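Local atomic coordinates of salmonella plasmid virulence: SpvB (PDB entry 6P0X), a protein that is thought to ADP-ribosylate host actin on arginine and so block filament assembly, this chain being its N-terminal domain, without the transferase domain. Residues 184-196 and 259-271. Residues are numbered along the deposited sequence; the frame is centred on the assembly and turned at random.
With GOL (glycerol), chain G.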
ATOM      1  N   TYR A 184      -2.324  -6.783   1.564  1.00 26.05           N
ATOM      2  CA  TYR A 184      -2.194  -5.780   0.515  1.00 24.86           C
ATOM      3  C   TYR A 184      -1.058  -6.164  -0.424  1.00 24.91           C
ATOM      4  O   TYR A 184       0.045  -6.482   0.032  1.00 33.81           O
ATOM      5  CB  TYR A 184      -1.932  -4.395   1.117  1.00 23.34           C
ATOM      6  CG  TYR A 184      -3.026  -3.905   2.039  1.00 30.33           C
ATOM      7  CD1 TYR A 184      -3.065  -4.302   3.371  1.00 30.35           C
ATOM      8  CD2 TYR A 184      -4.020  -3.049   1.581  1.00 24.25           C
ATOM      9  CE1 TYR A 184      -4.060  -3.859   4.220  1.00 29.84           C
ATOM     10  CE2 TYR A 184      -5.024  -2.604   2.426  1.00 24.05           C
ATOM     11  CZ  TYR A 184      -5.037  -3.013   3.743  1.00 30.04           C
ATOM     12  OH  TYR A 184      -6.028  -2.576   4.593  1.00 29.62           O
ATOM     13  N   SER A 185      -1.327  -6.133  -1.727  1.00 25.15           N
ATOM     14  CA  SER A 185      -0.325  -6.391  -2.752  1.00 26.46           C
ATOM     15  C   SER A 185      -0.087  -5.126  -3.567  1.00 30.65           C
ATOM     16  O   SER A 185      -1.031  -4.399  -3.892  1.00 35.48           O
ATOM     17  CB  SER A 185      -0.753  -7.529  -3.685  1.00 32.81           C
ATOM     18  OG  SER A 185      -1.167  -8.673  -2.960  1.00 45.31           O
ATOM     19  N   TYR A 186       1.174  -4.870  -3.903  1.00 27.76           N
ATOM     20  CA  TYR A 186       1.543  -3.695  -4.676  1.00 24.38           C
ATOM     21  C   TYR A 186       2.352  -4.108  -5.897  1.00 31.24           C
ATOM     22  O   TYR A 186       3.089  -5.097  -5.872  1.00 39.31           O
ATOM     23  CB  TYR A 186       2.344  -2.696  -3.832  1.00 21.68           C
ATOM     24  CG  TYR A 186       1.636  -2.255  -2.568  1.00 25.22           C
ATOM     25  CD1 TYR A 186       1.793  -2.959  -1.378  1.00 22.17           C
ATOM     26  CD2 TYR A 186       0.806  -1.142  -2.565  1.00 23.82           C
ATOM     27  CE1 TYR A 186       1.148  -2.562  -0.221  1.00 20.81           C
ATOM     28  CE2 TYR A 186       0.156  -0.737  -1.411  1.00 26.73           C
ATOM     29  CZ  TYR A 186       0.331  -1.451  -0.242  1.00 21.67           C
ATOM     30  OH  TYR A 186      -0.311  -1.052   0.908  1.00 22.23           O
ATOM     31  N   LEU A 187       2.202  -3.335  -6.966  1.00 34.24           N
ATOM     32  CA  LEU A 187       2.924  -3.542  -8.213  1.00 28.57           C
ATOM     33  C   LEU A 187       3.997  -2.474  -8.374  1.00 27.06           C
ATOM     34  O   LEU A 187       3.736  -1.288  -8.145  1.00 28.70           O
ATOM     35  CB  LEU A 187       1.971  -3.505  -9.407  1.00 30.31           C
ATOM     36  CG  LEU A 187       0.982  -4.661  -9.512  1.00 37.95           C
ATOM     37  CD1 LEU A 187      -0.054  -4.370 -10.589  1.00 33.38           C
ATOM     38  CD2 LEU A 187       1.723  -5.959  -9.801  1.00 29.27           C
ATOM     39  N   ALA A 188       5.194  -2.897  -8.768  1.00 26.05           N
ATOM     40  CA  ALA A 188       6.278  -1.969  -9.047  1.00 28.46           C
ATOM     41  C   ALA A 188       6.110  -1.353 -10.430  1.00 28.87           C
ATOM     42  O   ALA A 188       5.753  -2.038 -11.393  1.00 31.83           O
ATOM     43  CB  ALA A 188       7.625  -2.683  -8.958  1.00 25.40           C
ATOM     44  N   GLU A 189       6.381  -0.055 -10.527  1.00 24.20           N
ATOM     45  CA  GLU A 189       6.333   0.620 -11.816  1.00 34.01           C
ATOM     46  C   GLU A 189       7.403   0.053 -12.746  1.00 33.37           C
ATOM     47  O   GLU A 189       8.468  -0.389 -12.309  1.00 36.57           O
ATOM     48  CB  GLU A 189       6.520   2.128 -11.627  1.00 29.56           C
ATOM     49  CG  GLU A 189       6.546   2.947 -12.916  1.00 39.29           C
ATOM     50  CD  GLU A 189       5.208   3.009 -13.616  1.00 39.57           C
ATOM     51  OE1 GLU A 189       4.475   3.999 -13.405  1.00 37.85           O
ATOM     52  OE2 GLU A 189       4.892   2.074 -14.381  1.00 37.72           O
ATOM     53  N   ASN A 190       7.104   0.041 -14.040  1.00 34.09           N
ATOM     54  CA  ASN A 190       8.044  -0.448 -15.042  1.00 32.37           C
ATOM     55  C   ASN A 190       7.879   0.400 -16.299  1.00 37.81           C
ATOM     56  O   ASN A 190       7.265   1.473 -16.276  1.00 37.13           O
ATOM     57  CB  ASN A 190       7.838  -1.952 -15.283  1.00 31.18           C
ATOM     58  CG  ASN A 190       6.423  -2.293 -15.719  1.00 41.42           C
ATOM     59  OD1 ASN A 190       5.798  -1.564 -16.486  1.00 49.05           O
ATOM     60  ND2 ASN A 190       5.913  -3.416 -15.227  1.00 38.83           N
ATOM     61  N   GLY A 191       8.416  -0.082 -17.419  1.00 39.52           N
ATOM     62  CA  GLY A 191       8.385   0.685 -18.649  1.00 33.95           C
ATOM     63  C   GLY A 191       7.425   0.166 -19.700  1.00 40.08           C
ATOM     64  O   GLY A 191       7.533   0.538 -20.872  1.00 43.95           O
ATOM     65  N   ASP A 192       6.475  -0.675 -19.294  1.00 40.33           N
ATOM     66  CA  ASP A 192       5.501  -1.218 -20.233  1.00 42.32           C
ATOM     67  C   ASP A 192       4.758  -0.098 -20.949  1.00 42.84           C
ATOM     68  O   ASP A 192       4.242   0.827 -20.314  1.00 46.45           O
ATOM     69  CB  ASP A 192       4.504  -2.122 -19.508  1.00 44.86           C
ATOM     70  CG  ASP A 192       5.158  -3.337 -18.889  1.00 50.03           C
ATOM     71  OD1 ASP A 192       6.353  -3.577 -19.162  1.00 52.56           O
ATOM     72  OD2 ASP A 192       4.473  -4.057 -18.131  1.00 54.13           O
ATOM     73  N   ASN A 193       4.724  -0.182 -22.278  1.00 43.76           N
ATOM     74  CA  ASN A 193       4.019   0.761 -23.145  1.00 48.52           C
ATOM     75  C   ASN A 193       4.579   2.176 -23.050  1.00 47.41           C
ATOM     76  O   ASN A 193       3.883   3.143 -23.375  1.00 48.24           O
ATOM     77  CB  ASN A 193       2.515   0.768 -22.847  1.00 50.07           C
ATOM     78  CG  ASN A 193       1.878  -0.591 -23.053  1.00 53.63           C
ATOM     79  OD1 ASN A 193       2.101  -1.246 -24.071  1.00 55.97           O
ATOM     80  ND2 ASN A 193       1.088  -1.028 -22.077  1.00 50.28           N
ATOM     81  N   VAL A 194       5.833   2.320 -22.630  1.00 37.96           N
ATOM     82  CA  VAL A 194       6.487   3.618 -22.517  1.00 41.18           C
ATOM     83  C   VAL A 194       7.575   3.698 -23.578  1.00 50.51           C
ATOM     84  O   VAL A 194       8.411   2.793 -23.691  1.00 49.12           O
ATOM     85  CB  VAL A 194       7.071   3.838 -21.110  1.00 41.70           C
ATOM     86  CG1 VAL A 194       7.787   5.179 -21.036  1.00 37.97           C
ATOM     87  CG2 VAL A 194       5.976   3.759 -20.052  1.00 33.21           C
ATOM     88  N   ASP A 195       7.555   4.772 -24.361  1.00 52.65           N
ATOM     89  CA  ASP A 195       8.622   5.032 -25.323  1.00 54.01           C
ATOM     90  C   ASP A 195       9.866   5.480 -24.564  1.00 55.95           C
ATOM     91  O   ASP A 195       9.905   6.587 -24.018  1.00 50.47           O
ATOM     92  CB  ASP A 195       8.175   6.086 -26.329  1.00 55.19           C
ATOM     93  CG  ASP A 195       9.246   6.411 -27.351  1.00 66.83           C
ATOM     94  OD1 ASP A 195      10.173   5.594 -27.533  1.00 74.00           O
ATOM     95  OD2 ASP A 195       9.160   7.490 -27.974  1.00 73.97           O
ATOM     96  N   LEU A 196      10.885   4.626 -24.532  1.00 54.69           N
ATOM     97  CA  LEU A 196      12.065   4.851 -23.709  1.00 54.53           C
ATOM     98  C   LEU A 196      13.086   5.779 -24.355  1.00 60.48           C
ATOM     99  O   LEU A 196      14.238   5.811 -23.906  1.00 67.26           O
ATOM    100  CB  LEU A 196      12.722   3.512 -23.363  1.00 54.31           C
ATOM    101  CG  LEU A 196      11.842   2.547 -22.566  1.00 57.29           C
ATOM    102  CD1 LEU A 196      12.615   1.293 -22.198  1.00 56.47           C
ATOM    103  CD2 LEU A 196      11.300   3.229 -21.319  1.00 52.84           C
ATOM    104  N   THR A 259      -7.547 -12.189 -13.932  1.00 55.41           N
ATOM    105  CA  THR A 259      -6.124 -12.157 -14.240  1.00 54.93           C
ATOM    106  C   THR A 259      -5.897 -11.323 -15.493  1.00 50.81           C
ATOM    107  O   THR A 259      -6.551 -11.542 -16.518  1.00 54.94           O
ATOM    108  CB  THR A 259      -5.570 -13.568 -14.440  1.00 62.82           C
ATOM    109  OG1 THR A 259      -5.654 -14.293 -13.206  1.00 67.70           O
ATOM    110  CG2 THR A 259      -4.116 -13.512 -14.888  1.00 57.94           C
ATOM    111  N   ALA A 260      -4.966 -10.379 -15.409  1.00 51.95           N
ATOM    112  CA  ALA A 260      -4.719  -9.469 -16.518  1.00 51.02           C
ATOM    113  C   ALA A 260      -3.994 -10.187 -17.649  1.00 54.84           C
ATOM    114  O   ALA A 260      -3.013 -10.901 -17.420  1.00 52.04           O
ATOM    115  CB  ALA A 260      -3.903  -8.270 -16.042  1.00 45.13           C
ATOM    116  N   GLN A 261      -4.486 -10.000 -18.873  1.00 54.52           N
ATOM    117  CA  GLN A 261      -3.843 -10.548 -20.060  1.00 60.89           C
ATOM    118  C   GLN A 261      -2.938  -9.549 -20.767  1.00 64.94           C
ATOM    119  O   GLN A 261      -2.095  -9.964 -21.571  1.00 76.11           O
ATOM    120  CB  GLN A 261      -4.896 -11.060 -21.050  1.00 59.95           C
ATOM    121  N   ASN A 262      -3.091  -8.254 -20.498  1.00 60.46           N
ATOM    122  CA  ASN A 262      -2.311  -7.210 -21.147  1.00 50.93           C
ATOM    123  C   ASN A 262      -1.514  -6.422 -20.113  1.00 47.49           C
ATOM    124  O   ASN A 262      -1.673  -6.591 -18.901  1.00 46.47           O
ATOM    125  CB  ASN A 262      -3.220  -6.255 -21.931  1.00 51.18           C
ATOM    126  CG  ASN A 262      -4.048  -6.967 -22.979  1.00 62.44           C
ATOM    127  OD1 ASN A 262      -5.155  -7.428 -22.700  1.00 69.54           O
ATOM    128  ND2 ASN A 262      -3.519  -7.059 -24.194  1.00 58.34           N
ATOM    129  N   SER A 263      -0.661  -5.538 -20.614  1.00 44.64           N
ATOM    130  CA  SER A 263       0.127  -4.657 -19.769  1.00 47.38           C
ATOM    131  C   SER A 263      -0.648  -3.373 -19.494  1.00 40.38           C
ATOM    132  O   SER A 263      -1.529  -2.975 -20.259  1.00 40.24           O
ATOM    133  CB  SER A 263       1.472  -4.347 -20.430  1.00 54.70           C
ATOM    134  OG  SER A 263       1.291  -3.720 -21.689  1.00 60.39           O
ATOM    135  N   TRP A 264      -0.311  -2.719 -18.386  1.00 40.85           N
ATOM    136  CA  TRP A 264      -1.048  -1.527 -17.996  1.00 37.12           C
ATOM    137  C   TRP A 264      -0.745  -0.361 -18.929  1.00 38.53           C
ATOM    138  O   TRP A 264       0.305  -0.302 -19.572  1.00 45.67           O
ATOM    139  CB  TRP A 264      -0.745  -1.142 -16.544  1.00 31.33           C
ATOM    140  CG  TRP A 264       0.703  -1.159 -16.122  1.00 29.94           C
ATOM    141  CD1 TRP A 264       1.810  -1.221 -16.924  1.00 30.99           C
ATOM    142  CD2 TRP A 264       1.187  -1.110 -14.775  1.00 29.04           C
ATOM    143  NE1 TRP A 264       2.953  -1.215 -16.154  1.00 30.16           N
ATOM    144  CE2 TRP A 264       2.595  -1.147 -14.833  1.00 32.63           C
ATOM    145  CE3 TRP A 264       0.564  -1.041 -13.525  1.00 27.14           C
ATOM    146  CZ2 TRP A 264       3.389  -1.117 -13.687  1.00 33.97           C
ATOM    147  CZ3 TRP A 264       1.355  -1.009 -12.388  1.00 29.04           C
ATOM    148  CH2 TRP A 264       2.751  -1.047 -12.476  1.00 29.78           C
ATOM    149  N   LEU A 265      -1.693   0.569 -19.001  1.00 39.90           N
ATOM    150  CA  LEU A 265      -1.584   1.689 -19.922  1.00 40.94           C
ATOM    151  C   LEU A 265      -0.575   2.713 -19.418  1.00 39.40           C
ATOM    152  O   LEU A 265      -0.316   2.828 -18.219  1.00 34.99           O
ATOM    153  CB  LEU A 265      -2.946   2.359 -20.107  1.00 33.21           C
ATOM    154  CG  LEU A 265      -4.043   1.534 -20.783  1.00 46.65           C
ATOM    155  CD1 LEU A 265      -5.374   2.262 -20.706  1.00 34.83           C
ATOM    156  CD2 LEU A 265      -3.670   1.252 -22.229  1.00 37.11           C
ATOM    157  N   ALA A 266      -0.017   3.473 -20.353  1.00 40.48           N
ATOM    158  CA  ALA A 266       0.887   4.570 -20.039  1.00 38.96           C
ATOM    159  C   ALA A 266       0.112   5.873 -20.161  1.00 37.03           C
ATOM    160  O   ALA A 266      -0.525   6.126 -21.189  1.00 37.93           O
ATOM    161  CB  ALA A 266       2.096   4.577 -20.975  1.00 38.47           C
ATOM    162  N   ARG A 267       0.165   6.693 -19.115  1.00 29.90           N
ATOM    163  CA  ARG A 267      -0.611   7.921 -19.083  1.00 29.71           C
ATOM    164  C   ARG A 267       0.028   8.993 -19.957  1.00 38.68           C
ATOM    165  O   ARG A 267       1.209   8.930 -20.311  1.00 37.25           O
ATOM    166  CB  ARG A 267      -0.749   8.437 -17.650  1.00 28.90           C
ATOM    167  CG  ARG A 267       0.572   8.751 -16.979  1.00 29.51           C
ATOM    168  CD  ARG A 267       0.404   8.915 -15.475  1.00 30.32           C
ATOM    169  NE  ARG A 267      -0.350  10.116 -15.128  1.00 28.80           N
ATOM    170  CZ  ARG A 267      -0.864  10.351 -13.926  1.00 29.23           C
ATOM    171  NH1 ARG A 267      -0.714   9.455 -12.955  1.00 23.69           N
ATOM    172  NH2 ARG A 267      -1.531  11.474 -13.695  1.00 23.80           N
ATOM    173  N   GLN A 268      -0.777   9.997 -20.298  1.00 33.30           N
ATOM    174  CA  GLN A 268      -0.307  11.092 -21.132  1.00 34.36           C
ATOM    175  C   GLN A 268       0.479  12.132 -20.351  1.00 35.37           C
ATOM    176  O   GLN A 268       1.210  12.918 -20.962  1.00 36.74           O
ATOM    177  CB  GLN A 268      -1.490  11.771 -21.824  1.00 33.82           C
ATOM    178  CG  GLN A 268      -2.129  10.941 -22.911  1.00 35.46           C
ATOM    179  CD  GLN A 268      -3.287  11.657 -23.572  1.00 47.38           C
ATOM    180  OE1 GLN A 268      -3.207  12.848 -23.868  1.00 47.08           O
ATOM    181  NE2 GLN A 268      -4.373  10.933 -23.807  1.00 46.95           N
ATOM    182  N   ASP A 269       0.353  12.154 -19.024  1.00 29.79           N
ATOM    183  CA  ASP A 269       0.972  13.179 -18.184  1.00 28.93           C
ATOM    184  C   ASP A 269       1.904  12.561 -17.142  1.00 27.49           C
ATOM    185  O   ASP A 269       1.707  12.740 -15.935  1.00 26.09           O
ATOM    186  CB  ASP A 269      -0.103  14.031 -17.511  1.00 28.40           C
ATOM    187  CG  ASP A 269      -1.010  13.221 -16.588  1.00 34.12           C
ATOM    188  OD1 ASP A 269      -1.252  12.025 -16.865  1.00 29.66           O
ATOM    189  OD2 ASP A 269      -1.462  13.785 -15.569  1.00 29.12           O
ATOM    190  N   PRO A 270       2.949  11.856 -17.569  1.00 27.97           N
ATOM    191  CA  PRO A 270       3.866  11.265 -16.590  1.00 27.48           C
ATOM    192  C   PRO A 270       4.679  12.345 -15.894  1.00 26.33           C
ATOM    193  O   PRO A 270       4.953  13.409 -16.453  1.00 30.24           O
ATOM    194  CB  PRO A 270       4.755  10.352 -17.440  1.00 27.97           C
ATOM    195  CG  PRO A 270       4.760  10.989 -18.786  1.00 29.83           C
ATOM    196  CD  PRO A 270       3.482  11.768 -18.941  1.00 29.86           C
ATOM    197  N   PHE A 271       5.060  12.063 -14.651  1.00 24.95           N
ATOM    198  CA  PHE A 271       5.829  13.024 -13.873  1.00 24.54           C
ATOM    199  C   PHE A 271       6.698  12.281 -12.871  1.00 29.87           C
ATOM    200  O   PHE A 271       6.483  11.100 -12.583  1.00 29.36           O
ATOM    201  CB  PHE A 271       4.920  14.032 -13.154  1.00 23.90           C
ATOM    202  CG  PHE A 271       4.025  13.414 -12.119  1.00 24.91           C
ATOM    203  CD1 PHE A 271       2.808  12.857 -12.481  1.00 22.61           C
ATOM    204  CD2 PHE A 271       4.395  13.396 -10.782  1.00 26.60           C
ATOM    205  CE1 PHE A 271       1.980  12.288 -11.531  1.00 28.81           C
ATOM    206  CE2 PHE A 271       3.570  12.831  -9.824  1.00 22.43           C
ATOM    207  CZ  PHE A 271       2.361  12.275 -10.201  1.00 20.53           C
TER
HETATM  208  C1  GOL G 405      -0.024  -6.032 -15.167  1.00 65.27           C
HETATM  209  O1  GOL G 405      -0.596  -6.134 -13.900  1.00 62.56           O
HETATM  210  C2  GOL G 405       1.005  -4.880 -15.097  1.00 64.25           C
HETATM  211  O2  GOL G 405       1.521  -4.561 -16.352  1.00 62.62           O
HETATM  212  C3  GOL G 405       2.088  -5.395 -14.116  1.00 63.50           C
HETATM  213  O3  GOL G 405       3.215  -4.595 -14.290  1.00 63.51           O
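The indole of W264 meets N190 through its N-H: NE1 of W264 gives a 2.9 Å hydrogen bond to OD1 of N190, which lies almost in the ring plane. The same OD1 also accepts from the backbone N of D192, closing an Asx turn; the two donors come from opposite faces of the amide, so two bonds grip this oxygen and help hold the N190 amide in its orientation. Further round the indole edge, CH2 of W264 lies 3.3 Å from O of A188. CB of L187 makes an apolar contact with CZ3 of W264, 3.9 Å away. A glycerol, probably from the crystallisation liquor, covers one face.

N193, inside the type II turn from G191 to V194, makes the second attachment. With CG turned away from its own carbonyl carbon (chi1 -60°), ND2 of N193 donates hydrogen bonds to O of W264, in the amide plane, and to OG of S263, more bent and tilted from it, each 2.7 Å.

In the second shell, E189 is held by the Y210 hydroxyl and by a salt bridge to R284, which also bonds to the carbonyl oxygens of N190, D192 and L265. The contact thus joins, at the surface, the end of strand 181-188 and its following loop to the loop between strands 237-244 and 271-273.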